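462aa long hypothetical selenium-binding protein (Sulfolobus tokodaii, PDB 2ECE) is a beta-propeller protein of unknown function that may bind selenium. Local coordinates at residues S204-V209 with G227-F232; E249-L254 with V273-L278; L278-W283 with P321-I326. One frame throughout, in Å; residues are numbered along the deposited sequence.

Contact 1 (S204-V209 with G227-F232)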
loop_
_atom_site.group_PDB
_atom_site.type_symbol
_atom_site.label_atom_id
_atom_site.label_comp_id
_atom_site.label_asym_id
_atom_site.label_seq_id
_atom_site.Cartn_x
_atom_site.Cartn_y
_atom_site.Cartn_z
ATOM N N SER A 204 11.441 7.727 1.184
ATOM C CA SER A 204 10.135 8.135 1.687
ATOM C C SER A 204 9.469 9.030 0.644
ATOM O O SER A 204 10.159 9.706 -0.131
ATOM C CB SER A 204 10.288 8.890 3.017
ATOM O OG SER A 204 11.043 10.086 2.860
ATOM N N SER A 205 8.138 9.039 0.634
ATOM C CA SER A 205 7.382 9.826 -0.347
ATOM C C SER A 205 6.567 10.986 0.236
ATOM O O SER A 205 6.782 11.392 1.377
ATOM C CB SER A 205 6.466 8.893 -1.151
ATOM O OG SER A 205 5.602 8.169 -0.296
ATOM N N GLU A 206 5.632 11.517 -0.550
ATOM C CA GLU A 206 4.837 12.660 -0.092
ATOM C C GLU A 206 3.414 12.723 -0.649
ATOM O O GLU A 206 3.203 12.674 -1.864
ATOM C CB GLU A 206 5.514 13.983 -0.474
ATOM C CG GLU A 206 6.992 14.152 -0.132
ATOM C CD GLU A 206 7.518 15.509 -0.606
ATOM O OE1 GLU A 206 6.968 16.031 -1.597
ATOM O OE2 GLU A 206 8.476 16.048 -0.009
ATOM N N TRP A 207 2.443 12.851 0.249
ATOM C CA TRP A 207 1.052 12.990 -0.158
ATOM C C TRP A 207 0.671 14.409 0.264
ATOM O O TRP A 207 0.875 15.349 -0.496
ATOM C CB TRP A 207 0.172 11.951 0.538
ATOM C CG TRP A 207 -1.241 11.889 0.011
ATOM C CD1 TRP A 207 -1.672 12.245 -1.239
ATOM C CD2 TRP A 207 -2.385 11.349 0.689
ATOM N NE1 TRP A 207 -3.010 11.951 -1.383
ATOM C CE2 TRP A 207 -3.472 11.400 -0.218
ATOM C CE3 TRP A 207 -2.597 10.819 1.968
ATOM C CZ2 TRP A 207 -4.751 10.944 0.119
ATOM C CZ3 TRP A 207 -3.871 10.364 2.303
ATOM C CH2 TRP A 207 -4.931 10.430 1.380
ATOM N N ALA A 208 0.156 14.557 1.483
ATOM C CA ALA A 208 -0.231 15.859 2.026
ATOM C C ALA A 208 -0.481 15.641 3.513
ATOM O O ALA A 208 -0.597 14.497 3.941
ATOM C CB ALA A 208 -1.498 16.367 1.343
ATOM N N VAL A 209 -0.554 16.713 4.300
ATOM C CA VAL A 209 -0.789 16.562 5.734
ATOM C C VAL A 209 -2.255 16.243 6.012
ATOM O O VAL A 209 -3.116 16.452 5.157
ATOM C CB VAL A 209 -0.399 17.835 6.526
ATOM C CG1 VAL A 209 1.058 18.187 6.259
ATOM C CG2 VAL A 209 -1.323 18.986 6.164
ATOM N N GLY A 227 2.579 16.968 -2.344
ATOM C CA GLY A 227 3.976 16.844 -2.715
ATOM C C GLY A 227 4.289 16.071 -3.980
ATOM O O GLY A 227 3.414 15.441 -4.572
ATOM N N ASN A 228 5.552 16.125 -4.391
ATOM C CA ASN A 228 5.996 15.418 -5.581
ATOM C C ASN A 228 7.470 15.040 -5.507
ATOM O O ASN A 228 8.132 14.899 -6.535
ATOM C CB ASN A 228 5.737 16.264 -6.836
ATOM C CG ASN A 228 6.477 17.588 -6.821
ATOM O OD1 ASN A 228 6.451 18.328 -7.808
ATOM N ND2 ASN A 228 7.137 17.896 -5.709
ATOM N N ARG A 229 7.975 14.856 -4.287
ATOM C CA ARG A 229 9.375 14.506 -4.084
ATOM C C ARG A 229 9.572 13.136 -3.440
ATOM O O ARG A 229 8.715 12.660 -2.694
ATOM C CB ARG A 229 10.048 15.538 -3.174
ATOM C CG ARG A 229 9.760 16.984 -3.515
ATOM C CD ARG A 229 9.971 17.865 -2.284
ATOM N NE ARG A 229 11.374 18.070 -1.951
ATOM C CZ ARG A 229 11.802 18.530 -0.780
ATOM N NH1 ARG A 229 10.933 18.828 0.178
ATOM N NH2 ARG A 229 13.098 18.706 -0.570
ATOM N N ILE A 230 10.710 12.516 -3.743
ATOM C CA ILE A 230 11.097 11.248 -3.138
ATOM C C ILE A 230 12.350 11.627 -2.349
ATOM O O ILE A 230 13.213 12.359 -2.846
ATOM C CB ILE A 230 11.437 10.147 -4.180
ATOM C CG1 ILE A 230 12.098 8.955 -3.474
ATOM C CG2 ILE A 230 12.353 10.692 -5.256
ATOM C CD1 ILE A 230 12.261 7.712 -4.357
ATOM N N HIS A 231 12.435 11.160 -1.112
ATOM C CA HIS A 231 13.571 11.480 -0.260
ATOM C C HIS A 231 14.442 10.253 -0.043
ATOM O O HIS A 231 13.931 9.160 0.217
ATOM C CB HIS A 231 13.070 11.995 1.091
ATOM C CG HIS A 231 12.217 13.220 0.991
ATOM N ND1 HIS A 231 12.734 14.497 1.055
ATOM C CD2 HIS A 231 10.878 13.364 0.828
ATOM C CE1 HIS A 231 11.750 15.374 0.941
ATOM N NE2 HIS A 231 10.615 14.713 0.801
ATOM N N PHE A 232 15.754 10.441 -0.155
ATOM C CA PHE A 232 16.711 9.358 0.048
ATOM C C PHE A 232 17.412 9.591 1.375
ATOM O O PHE A 232 17.946 10.676 1.620
ATOM C CB PHE A 232 17.723 9.337 -1.098
ATOM C CG PHE A 232 17.090 9.121 -2.436
ATOM C CD1 PHE A 232 16.666 7.854 -2.817
ATOM C CD2 PHE A 232 16.831 10.201 -3.278
ATOM C CE1 PHE A 232 15.983 7.661 -4.015
ATOM C CE2 PHE A 232 16.149 10.020 -4.480
ATOM C CZ PHE A 232 15.723 8.746 -4.846
#

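Contact 2 (E249-L254 with V273-L278)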
loop_
_atom_site.group_PDB
_atom_site.type_symbol
_atom_site.label_atom_id
_atom_site.label_comp_id
_atom_site.label_asym_id
_atom_site.label_seq_id
_atom_site.Cartn_x
_atom_site.Cartn_y
_atom_site.Cartn_z
ATOM N N GLU A 249 5.192 19.438 -12.476
ATOM C CA GLU A 249 3.737 19.494 -12.578
ATOM C C GLU A 249 2.962 18.327 -11.970
ATOM O O GLU A 249 1.731 18.342 -11.969
ATOM C CB GLU A 249 3.321 19.646 -14.046
ATOM C CG GLU A 249 3.251 18.330 -14.814
ATOM C CD GLU A 249 4.612 17.792 -15.230
ATOM O OE1 GLU A 249 5.641 18.215 -14.662
ATOM O OE2 GLU A 249 4.648 16.928 -16.130
ATOM N N ASN A 250 3.656 17.316 -11.458
ATOM C CA ASN A 250 2.956 16.167 -10.878
ATOM C C ASN A 250 2.688 16.323 -9.387
ATOM O O ASN A 250 3.413 17.028 -8.686
ATOM C CB ASN A 250 3.747 14.876 -11.117
ATOM C CG ASN A 250 3.956 14.585 -12.591
ATOM O OD1 ASN A 250 3.011 14.608 -13.379
ATOM N ND2 ASN A 250 5.199 14.299 -12.970
ATOM N N ARG A 251 1.642 15.659 -8.908
ATOM C CA ARG A 251 1.284 15.711 -7.497
ATOM C C ARG A 251 0.897 14.333 -6.944
ATOM O O ARG A 251 0.322 13.498 -7.638
ATOM C CB ARG A 251 0.135 16.701 -7.278
ATOM C CG ARG A 251 0.511 18.158 -7.537
ATOM C CD ARG A 251 1.567 18.641 -6.553
ATOM N NE ARG A 251 1.859 20.066 -6.699
ATOM C CZ ARG A 251 2.630 20.587 -7.651
ATOM N NH1 ARG A 251 3.202 19.800 -8.553
ATOM N NH2 ARG A 251 2.828 21.903 -7.699
ATOM N N MET A 252 1.215 14.138 -5.671
ATOM C CA MET A 252 0.958 12.910 -4.948
ATOM C C MET A 252 1.978 11.831 -5.334
ATOM O O MET A 252 1.718 10.980 -6.190
ATOM C CB MET A 252 -0.464 12.419 -5.234
ATOM C CG MET A 252 -1.564 13.398 -4.806
ATOM S SD MET A 252 -3.232 12.720 -4.907
ATOM C CE MET A 252 -4.223 14.215 -5.223
ATOM N N ALA A 253 3.079 11.796 -4.585
ATOM C CA ALA A 253 4.137 10.816 -4.786
ATOM C C ALA A 253 3.766 9.761 -3.735
ATOM O O ALA A 253 4.135 9.925 -2.562
ATOM C CB ALA A 253 5.503 11.448 -4.480
ATOM N N LEU A 254 3.085 8.685 -4.130
ATOM C CA LEU A 254 2.629 7.699 -3.189
ATOM C C LEU A 254 3.607 6.512 -2.934
ATOM O O LEU A 254 4.505 6.607 -2.085
ATOM C CB LEU A 254 1.174 7.207 -3.649
ATOM C CG LEU A 254 0.199 8.419 -3.652
ATOM C CD1 LEU A 254 -1.189 7.842 -3.692
ATOM C CD2 LEU A 254 0.333 9.339 -2.418
ATOM N N VAL A 273 -1.375 12.308 -10.173
ATOM C CA VAL A 273 -1.968 13.213 -11.142
ATOM C C VAL A 273 -1.096 14.387 -11.574
ATOM O O VAL A 273 -0.388 14.994 -10.768
ATOM C CB VAL A 273 -3.314 13.745 -10.599
ATOM C CG1 VAL A 273 -3.099 14.393 -9.247
ATOM C CG2 VAL A 273 -3.934 14.733 -11.578
ATOM N N SER A 274 -1.151 14.691 -12.868
ATOM C CA SER A 274 -0.401 15.801 -13.433
ATOM C C SER A 274 -1.294 17.028 -13.468
ATOM O O SER A 274 -2.447 16.946 -13.878
ATOM C CB SER A 274 0.049 15.471 -14.857
ATOM O OG SER A 274 0.390 16.657 -15.556
ATOM N N LEU A 275 -0.767 18.167 -13.036
ATOM C CA LEU A 275 -1.550 19.394 -13.048
ATOM C C LEU A 275 -1.706 19.934 -14.469
ATOM O O LEU A 275 -2.485 20.857 -14.700
ATOM C CB LEU A 275 -0.896 20.461 -12.168
ATOM C CG LEU A 275 -0.835 20.187 -10.662
ATOM C CD1 LEU A 275 -0.279 21.404 -9.955
ATOM C CD2 LEU A 275 -2.222 19.861 -10.135
ATOM N N LYS A 276 -0.967 19.357 -15.414
ATOM C CA LYS A 276 -1.031 19.795 -16.809
ATOM C C LYS A 276 -2.126 19.094 -17.610
ATOM O O LYS A 276 -2.871 19.741 -18.353
ATOM C CB LYS A 276 0.309 19.560 -17.511
ATOM C CG LYS A 276 0.296 19.930 -18.994
ATOM C CD LYS A 276 1.461 19.303 -19.757
ATOM C CE LYS A 276 1.413 19.666 -21.243
ATOM N NZ LYS A 276 2.408 18.910 -22.071
ATOM N N ASP A 277 -2.225 17.774 -17.470
ATOM C CA ASP A 277 -3.221 17.024 -18.223
ATOM C C ASP A 277 -3.893 15.878 -17.473
ATOM O O ASP A 277 -4.500 15.005 -18.094
ATOM C CB ASP A 277 -2.599 16.483 -19.510
ATOM C CG ASP A 277 -1.389 15.606 -19.247
ATOM O OD1 ASP A 277 -1.101 15.332 -18.062
ATOM O OD2 ASP A 277 -0.728 15.187 -20.221
ATOM N N LEU A 278 -3.782 15.870 -16.149
ATOM C CA LEU A 278 -4.415 14.834 -15.330
ATOM C C LEU A 278 -3.887 13.414 -15.533
ATOM O O LEU A 278 -4.524 12.456 -15.099
ATOM C CB LEU A 278 -5.929 14.814 -15.572
ATOM C CG LEU A 278 -6.773 16.042 -15.236
ATOM C CD1 LEU A 278 -8.176 15.858 -15.800
ATOM C CD2 LEU A 278 -6.821 16.234 -13.732
HETATM O O HOH W 1 2.472 16.078 -17.191
#

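Contact 3 (L278-W283 with P321-I326)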
loop_
_atom_site.group_PDB
_atom_site.type_symbol
_atom_site.label_atom_id
_atom_site.label_comp_id
_atom_site.label_asym_id
_atom_site.label_seq_id
_atom_site.Cartn_x
_atom_site.Cartn_y
_atom_site.Cartn_z
ATOM N N LEU A 278 -3.782 15.870 -16.149
ATOM C CA LEU A 278 -4.415 14.834 -15.330
ATOM C C LEU A 278 -3.887 13.414 -15.533
ATOM O O LEU A 278 -4.524 12.456 -15.099
ATOM C CB LEU A 278 -5.929 14.814 -15.572
ATOM C CG LEU A 278 -6.773 16.042 -15.236
ATOM C CD1 LEU A 278 -8.176 15.858 -15.800
ATOM C CD2 LEU A 278 -6.821 16.234 -13.732
ATOM N N SER A 279 -2.742 13.267 -16.191
ATOM C CA SER A 279 -2.185 11.939 -16.412
ATOM C C SER A 279 -1.498 11.417 -15.154
ATOM O O SER A 279 -1.224 12.174 -14.220
ATOM C CB SER A 279 -1.166 11.966 -17.549
ATOM O OG SER A 279 -0.028 12.724 -17.185
ATOM N N SER A 280 -1.243 10.113 -15.135
ATOM C CA SER A 280 -0.540 9.472 -14.028
ATOM C C SER A 280 0.786 9.040 -14.632
ATOM O O SER A 280 0.887 8.841 -15.849
ATOM C CB SER A 280 -1.302 8.239 -13.517
ATOM O OG SER A 280 -2.437 8.610 -12.748
ATOM N N SER A 281 1.812 8.916 -13.802
ATOM C CA SER A 281 3.103 8.495 -14.310
ATOM C C SER A 281 3.830 7.643 -13.291
ATOM O O SER A 281 3.649 7.809 -12.082
ATOM C CB SER A 281 3.958 9.710 -14.693
ATOM O OG SER A 281 4.040 10.652 -13.640
ATOM N N ILE A 282 4.624 6.705 -13.795
ATOM C CA ILE A 282 5.415 5.832 -12.942
ATOM C C ILE A 282 6.858 6.261 -13.131
ATOM O O ILE A 282 7.312 6.469 -14.259
ATOM C CB ILE A 282 5.263 4.359 -13.344
ATOM C CG1 ILE A 282 3.796 3.937 -13.206
ATOM C CG2 ILE A 282 6.166 3.490 -12.484
ATOM C CD1 ILE A 282 3.190 4.231 -11.834
ATOM N N TRP A 283 7.573 6.410 -12.025
ATOM C CA TRP A 283 8.954 6.839 -12.082
ATOM C C TRP A 283 9.900 5.797 -11.520
ATOM O O TRP A 283 9.596 5.142 -10.524
ATOM C CB TRP A 283 9.122 8.150 -11.316
ATOM C CG TRP A 283 8.421 9.314 -11.948
ATOM C CD1 TRP A 283 7.072 9.496 -12.080
ATOM C CD2 TRP A 283 9.040 10.468 -12.526
ATOM N NE1 TRP A 283 6.815 10.696 -12.703
ATOM C CE2 TRP A 283 8.005 11.311 -12.989
ATOM C CE3 TRP A 283 10.370 10.870 -12.700
ATOM C CZ2 TRP A 283 8.260 12.538 -13.615
ATOM C CZ3 TRP A 283 10.625 12.097 -13.326
ATOM C CH2 TRP A 283 9.573 12.911 -13.774
ATOM N N PRO A 321 -6.566 8.546 -14.963
ATOM C CA PRO A 321 -6.361 7.136 -14.642
ATOM C C PRO A 321 -6.293 6.944 -13.130
ATOM O O PRO A 321 -6.769 5.938 -12.608
ATOM C CB PRO A 321 -5.040 6.812 -15.338
ATOM C CG PRO A 321 -4.322 8.134 -15.323
ATOM C CD PRO A 321 -5.424 9.081 -15.722
ATOM N N LEU A 322 -5.729 7.934 -12.439
ATOM C CA LEU A 322 -5.567 7.896 -10.985
ATOM C C LEU A 322 -4.895 6.607 -10.538
ATOM O O LEU A 322 -5.510 5.766 -9.876
ATOM C CB LEU A 322 -6.917 8.034 -10.274
ATOM C CG LEU A 322 -7.694 9.340 -10.472
ATOM C CD1 LEU A 322 -9.023 9.257 -9.723
ATOM C CD2 LEU A 322 -6.863 10.515 -9.977
ATOM N N VAL A 323 -3.634 6.448 -10.922
ATOM C CA VAL A 323 -2.869 5.270 -10.528
ATOM C C VAL A 323 -2.495 5.503 -9.071
ATOM O O VAL A 323 -1.640 6.338 -8.773
ATOM C CB VAL A 323 -1.595 5.124 -11.386
ATOM C CG1 VAL A 323 -0.735 3.975 -10.862
ATOM C CG2 VAL A 323 -1.990 4.859 -12.848
ATOM N N THR A 324 -3.149 4.770 -8.170
ATOM C CA THR A 324 -2.921 4.921 -6.734
ATOM C C THR A 324 -2.035 3.869 -6.058
ATOM O O THR A 324 -1.501 4.118 -4.975
ATOM C CB THR A 324 -4.261 4.964 -5.984
ATOM O OG1 THR A 324 -5.037 3.814 -6.338
ATOM C CG2 THR A 324 -5.037 6.228 -6.339
ATOM N N ASP A 325 -1.890 2.696 -6.669
ATOM C CA ASP A 325 -1.044 1.658 -6.092
ATOM C C ASP A 325 -0.221 0.921 -7.148
ATOM O O ASP A 325 -0.615 0.833 -8.316
ATOM C CB ASP A 325 -1.887 0.639 -5.307
ATOM C CG ASP A 325 -1.028 -0.305 -4.465
ATOM O OD1 ASP A 325 -0.115 0.194 -3.785
ATOM O OD2 ASP A 325 -1.265 -1.533 -4.466
ATOM N N ILE A 326 0.934 0.413 -6.724
ATOM C CA ILE A 326 1.821 -0.361 -7.591
ATOM C C ILE A 326 2.405 -1.489 -6.748
ATOM O O ILE A 326 2.492 -1.376 -5.518
ATOM C CB ILE A 326 2.995 0.481 -8.165
ATOM C CG1 ILE A 326 3.755 1.173 -7.031
ATOM C CG2 ILE A 326 2.474 1.478 -9.179
ATOM C CD1 ILE A 326 5.110 1.732 -7.447
HETATM O O HOH W 2 -4.504 10.615 -12.854
#

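Contact 1 (S204-V209 with G227-F232)
Glu206 reaches across to Arg229 and His231, and its carboxylate supplies the polar side-chain bonds of this contact. His231 NE2 donates to Glu206 OE2 over 2.6 Å, the oxygen lying near the imidazole plane and being met on its anti side but 35° out of the carboxylate plane, with ring and carboxylate planes 47° apart. With CG anti to its carbonyl carbon (chi1 -50°) and an extended chain beyond, the glutamate brings its other oxygen, OE1, to the start of strand 229-234. There Arg229 N donates to OE1 at 3.1 Å, coming from above the carboxylate plane, and Asn228 N adds a weak bond to the same atom. The Arg229 guanidinium contributes a long salt bridge, NH1 to Glu206 OE2 at 3.7 Å; its firmer charged partner is Asp186, and His231 CE1 lies over the centre of one guanidinium face.

In a blade of the beta propeller, strand 201-204 pairs antiparallel with 229-234. Ser204 and His231 form a hydrogen-bonded pair, with Ser204 N to His231 O at 3.0 Å and His231 N to Ser204 O at 2.9 Å. Beyond the strands, in a connection carrying short helices 210-213 and 222-225, Gly227 N returns to Trp207 O at 3.0 Å.

Were Glu206 cut back to an alanine, His231 NE2 and Arg229 N would probably lose their acceptor and a gap open between the two backbones.

Van der Waals contacts are close: Ser204 OG, bonded to Trp233 NE1, rests 3.3 Å from His231 CB, and the Arg229 methylenes line the carboxylate, CD 3.3 Å from Glu206 OE2.

Contact 2 (E249-L254 with V273-L278)
Strand pairing at the end of a beta hairpin joins Asn250 and Arg251 to Ser274 and Val273, where the first two strands of a propeller blade, 250-258 and 266-274, run antiparallel. Arg251 and Val273 form a hydrogen-bonded pair: Arg251 N reaches Val273 O at 2.8 Å, while the return bond from Val273 N to Arg251 O is longer, 3.3 Å. Asn250 and Ser274, the neighbouring non-hydrogen-bonded pair, turn their side chains to the other face of the sheet. Past the strand ends the pairing runs on for one more bond, Leu275 N to Glu249 O at 2.7 Å and almost straight (173°).

On the face of Arg251 and Val273, the arginine chain bends at chi2 (-64°) and lies across Leu275, whose CD1 sits over the centre of the guanidinium, 3.8 Å from Arg251 CZ. The group is also held by its N-H bonds. Arg251 NH1 donates to Asn250 O at 2.8 Å, in the guanidinium plane but from above that carbonyl's plane, and also to Glu248 O; NH2 goes to Lys223 O of helix 222-225. Met252 CE adds a looser apolar touch on Val273 CG1.

On the face of Ser274, its OG accepts from Lys276 N at 3.0 Å, an ST turn that begins the reversal of the chain. A water bridges this hydroxyl to the first segment, donating to Glu249 OE2 at 2.6 Å and lying 2.7 Å from Ser274 OG.

The bonds gripping the guanidinium thus end on main-chain carbonyls, which suggests that its positive charge is balanced at least partly by peptide dipoles, with the leucine methyl shielding one face.

Contact 3 (L278-W283 with P321-I326)
Ser280 and Leu278 meet the Pro321 pyrrolidine, the only ring that touches across this contact. Its CG abuts Ser280 OG at 3.2 Å and its CD approaches Leu278 O at 3.5 Å. The truly flat group, the Trp283 indole, does not touch 321-326 and packs instead on Asn250 and Met271: Ser281 O lies at its edge, in the ring plane, and within the strand Trp283 NE1 donates to Ser281 OG at 2.9 Å, the oxygen tilted from that plane.

A single direct hydrogen bond crosses between the segments. Val323 N points at Ser280 OG, 3.1 Å away and practically straight at 176°. The serine hydroxyl, placed beside its own backbone N with chi1 at -75°, also bonds to Val272 O, so one buried oxygen ties the linker at Val323 to strand 266-274. A water makes a second bridge, donating to Leu278 O at 2.9 Å and accepting from Leu322 N at 3.0 Å.

In the beta propeller this is a junction between blades. Strand 280-288 lies inside the sheet that spans 250-319, whereas 321-326 is the linker carrying the chain to strand 326-328, the first strand of the next blade. The two segments run nearly the same way, 22° apart, yet make no strand pairing with each other.

Apolar packing takes over beyond the serine. Val323 CG2 lies against Ser280 CB at 3.5 Å. Further along, Ile282 CD1 touches two residues: it meets Val323 CG1, the two side chains set roughly perpendicular, and Ile326 CG2 at 3.9 Å, the isoleucines lying alongside but pointing opposite ways. Ile298 of strand 291-304 also packs on Ile282, while Pro321 rests on Ile300.

The three contacts step from one propeller blade to the next. Contact 1 lies within one blade, and contact 2 opens the blade that follows; their centres are about 13 Å apart. They are joined by Gly227 O and Met252 N at 2.8 Å and by Ser205 OG and Leu254 O at 2.6 Å, both probable hydrogen bonds. Contacts 2 and 3 are closer, about 8 Å between centres: they share Leu278, use neighbouring strands of one sheet, and pack Asn250 ND2 against Trp283 CZ2 at 3.6 Å. Contact 3 leads towards the next blade, which begins at strand 326-328. Contacts 1 and 3 do not touch, their nearest atoms being about 7 Å apart.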